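Local coordinates for protein acetone carboxylase alpha subunit (Xanthobacter autotrophicus Py2, PDB 5M45) that forms the alpha subunit of a multi-chain carboxylase, belongs to the hydantoinase B/oxoprolinase family and carries a bound manganese ion, at residues V294-A299 with G341-N346. Residues are numbered along the deposited sequence; the frame is centred on the assembly and turned at random.
Sequences VDVPYA and GWHTYN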
loop_
_atom_site.group_PDB
_atom_site.type_symbol
_atom_site.label_atom_id
_atom_site.label_comp_id
_atom_site.label_asym_id
_atom_site.label_seq_id
_atom_site.Cartn_x
_atom_site.Cartn_y
_atom_site.Cartn_z
ATOM N N VAL A 294 -3.562 -16.745 24.348
ATOM C CA VAL A 294 -4.060 -17.379 23.108
ATOM C C VAL A 294 -2.904 -17.920 22.231
ATOM O O VAL A 294 -1.740 -17.531 22.408
ATOM C CB VAL A 294 -5.036 -16.430 22.326
ATOM C CG1 VAL A 294 -4.266 -15.417 21.467
ATOM C CG2 VAL A 294 -6.053 -17.211 21.477
ATOM N N ASP A 295 -3.230 -18.843 21.324
ATOM C CA ASP A 295 -2.244 -19.565 20.513
ATOM C C ASP A 295 -1.966 -18.957 19.142
ATOM O O ASP A 295 -2.891 -18.452 18.506
ATOM C CB ASP A 295 -2.629 -21.046 20.366
ATOM C CG ASP A 295 -3.997 -21.282 19.665
ATOM O OD1 ASP A 295 -5.047 -20.758 20.135
ATOM O OD2 ASP A 295 -4.043 -22.054 18.666
ATOM N N VAL A 296 -0.698 -19.024 18.713
ATOM C CA VAL A 296 -0.257 -18.663 17.362
ATOM C C VAL A 296 0.540 -19.839 16.744
ATOM O O VAL A 296 1.777 -19.855 16.809
ATOM C CB VAL A 296 0.575 -17.382 17.372
ATOM C CG1 VAL A 296 0.938 -16.969 15.949
ATOM C CG2 VAL A 296 -0.185 -16.243 18.059
ATOM N N PRO A 297 -0.177 -20.817 16.113
ATOM C CA PRO A 297 0.473 -22.019 15.571
ATOM C C PRO A 297 1.049 -21.823 14.144
ATOM O O PRO A 297 0.575 -22.452 13.172
ATOM C CB PRO A 297 -0.635 -23.076 15.630
ATOM C CG PRO A 297 -1.903 -22.317 15.509
ATOM C CD PRO A 297 -1.639 -21.017 16.247
ATOM N N TYR A 298 2.093 -20.969 14.040
ATOM C CA TYR A 298 2.659 -20.627 12.727
ATOM C C TYR A 298 3.682 -21.641 12.220
ATOM O O TYR A 298 4.143 -21.523 11.086
ATOM C CB TYR A 298 3.227 -19.191 12.705
ATOM C CG TYR A 298 2.259 -18.082 12.285
ATOM C CD1 TYR A 298 0.875 -18.175 12.533
ATOM C CD2 TYR A 298 2.727 -16.932 11.659
ATOM C CE1 TYR A 298 0.006 -17.151 12.172
ATOM C CE2 TYR A 298 1.870 -15.907 11.288
ATOM C CZ TYR A 298 0.509 -16.017 11.543
ATOM O OH TYR A 298 -0.354 -15.010 11.187
ATOM N N ALA A 299 4.045 -22.632 13.019
ATOM C CA ALA A 299 4.951 -23.707 12.557
ATOM C C ALA A 299 4.305 -24.659 11.536
ATOM O O ALA A 299 5.025 -25.244 10.719
ATOM C CB ALA A 299 5.546 -24.491 13.728
ATOM N N GLY A 341 4.981 -9.636 17.639
ATOM C CA GLY A 341 5.555 -10.709 16.802
ATOM C C GLY A 341 5.314 -10.577 15.289
ATOM O O GLY A 341 4.665 -9.601 14.818
ATOM N N TRP A 342 5.797 -11.592 14.556
ATOM C CA TRP A 342 5.732 -11.620 13.100
ATOM C C TRP A 342 4.451 -12.364 12.663
ATOM O O TRP A 342 4.452 -13.548 12.346
ATOM C CB TRP A 342 6.994 -12.232 12.483
ATOM C CG TRP A 342 8.280 -11.576 12.913
ATOM C CD1 TRP A 342 9.226 -12.117 13.754
ATOM C CD2 TRP A 342 8.765 -10.278 12.557
ATOM N NE1 TRP A 342 10.265 -11.239 13.933
ATOM C CE2 TRP A 342 10.004 -10.095 13.215
ATOM C CE3 TRP A 342 8.269 -9.240 11.768
ATOM C CZ2 TRP A 342 10.769 -8.932 13.072
ATOM C CZ3 TRP A 342 9.028 -8.095 11.622
ATOM C CH2 TRP A 342 10.273 -7.946 12.282
ATOM N N HIS A 343 3.356 -11.606 12.725
ATOM C CA HIS A 343 1.982 -12.074 12.509
ATOM C C HIS A 343 1.093 -10.820 12.428
ATOM O O HIS A 343 1.610 -9.705 12.496
ATOM C CB HIS A 343 1.572 -13.043 13.626
ATOM C CG HIS A 343 1.819 -12.529 15.010
ATOM N ND1 HIS A 343 1.213 -11.399 15.508
ATOM C CD2 HIS A 343 2.609 -12.988 16.013
ATOM C CE1 HIS A 343 1.615 -11.171 16.749
ATOM N NE2 HIS A 343 2.479 -12.116 17.072
ATOM N N THR A 344 -0.227 -11.013 12.320
ATOM C CA THR A 344 -1.194 -9.896 12.175
ATOM C C THR A 344 -2.017 -9.579 13.440
ATOM O O THR A 344 -3.068 -8.930 13.351
ATOM C CB THR A 344 -2.133 -10.160 10.969
ATOM O OG1 THR A 344 -2.855 -11.381 11.136
ATOM C CG2 THR A 344 -1.313 -10.244 9.681
ATOM N N TYR A 345 -1.486 -9.926 14.616
ATOM C CA TYR A 345 -2.219 -9.889 15.919
ATOM C C TYR A 345 -1.704 -8.803 16.882
ATOM O O TYR A 345 -2.197 -8.713 18.042
ATOM C CB TYR A 345 -2.252 -11.312 16.605
ATOM C CG TYR A 345 -2.437 -12.424 15.561
ATOM C CD1 TYR A 345 -3.498 -12.371 14.655
ATOM C CD2 TYR A 345 -1.564 -13.521 15.492
ATOM C CE1 TYR A 345 -3.647 -13.312 13.663
ATOM C CE2 TYR A 345 -1.712 -14.489 14.487
ATOM C CZ TYR A 345 -2.745 -14.386 13.578
ATOM O OH TYR A 345 -2.875 -15.297 12.550
ATOM N N ASN A 346 -0.762 -7.966 16.444
ATOM C CA ASN A 346 -0.234 -6.889 17.255
ATOM C C ASN A 346 -1.239 -5.740 17.448
ATOM O O ASN A 346 -2.210 -5.613 16.663
ATOM C CB ASN A 346 1.058 -6.344 16.614
ATOM C CG ASN A 346 2.076 -7.447 16.367
ATOM O OD1 ASN A 346 2.659 -7.971 17.309
ATOM N ND2 ASN A 346 2.248 -7.850 15.105
#
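Tyr298 and Tyr345 approach from opposite directions, and their phenol oxygens meet. The two OH atoms lie 2.9 Å apart, close enough for a hydrogen bond. Tyr345 OH sits at the edge of the Tyr298 ring, near its plane, 3.4 Å from Tyr298 CE1. This is the tight end of the contact. His343 CB adds to it, 3.7 Å from Tyr298 OH, and its side chain crosses that of Tyr298 at about a right angle. The Val296 end is looser. Val296 CG1 lies anti to the backbone N (chi1 -176°) and reaches the edge of the Tyr345 ring, in its plane, at 3.9 Å from CE2. The His343 ring is farther off, with CD2 at 4.3 Å from Val296 CG1. The touching residues are all buried, so even this looser side does not face solvent.

The loop 341-346 holds its own shape. Asn346 OD1 accepts from Gly341 N in the carbonyl plane, and Asn346 ND2 returns a bond to Gly341 O. His343 ND1 accepts from Tyr345 N at 3.2 Å. Phe403 of helix 401-422 also packs on Val296, and the Tyr345 ring meets His402. The contact thus joins strand 286-297, outermost in its mixed sheet within this chain, to the loop before helix 349-361. Its chemistry implies an apolar valine-aromatic end beside a polar end, where two buried phenol oxygens could satisfy each other at least in part.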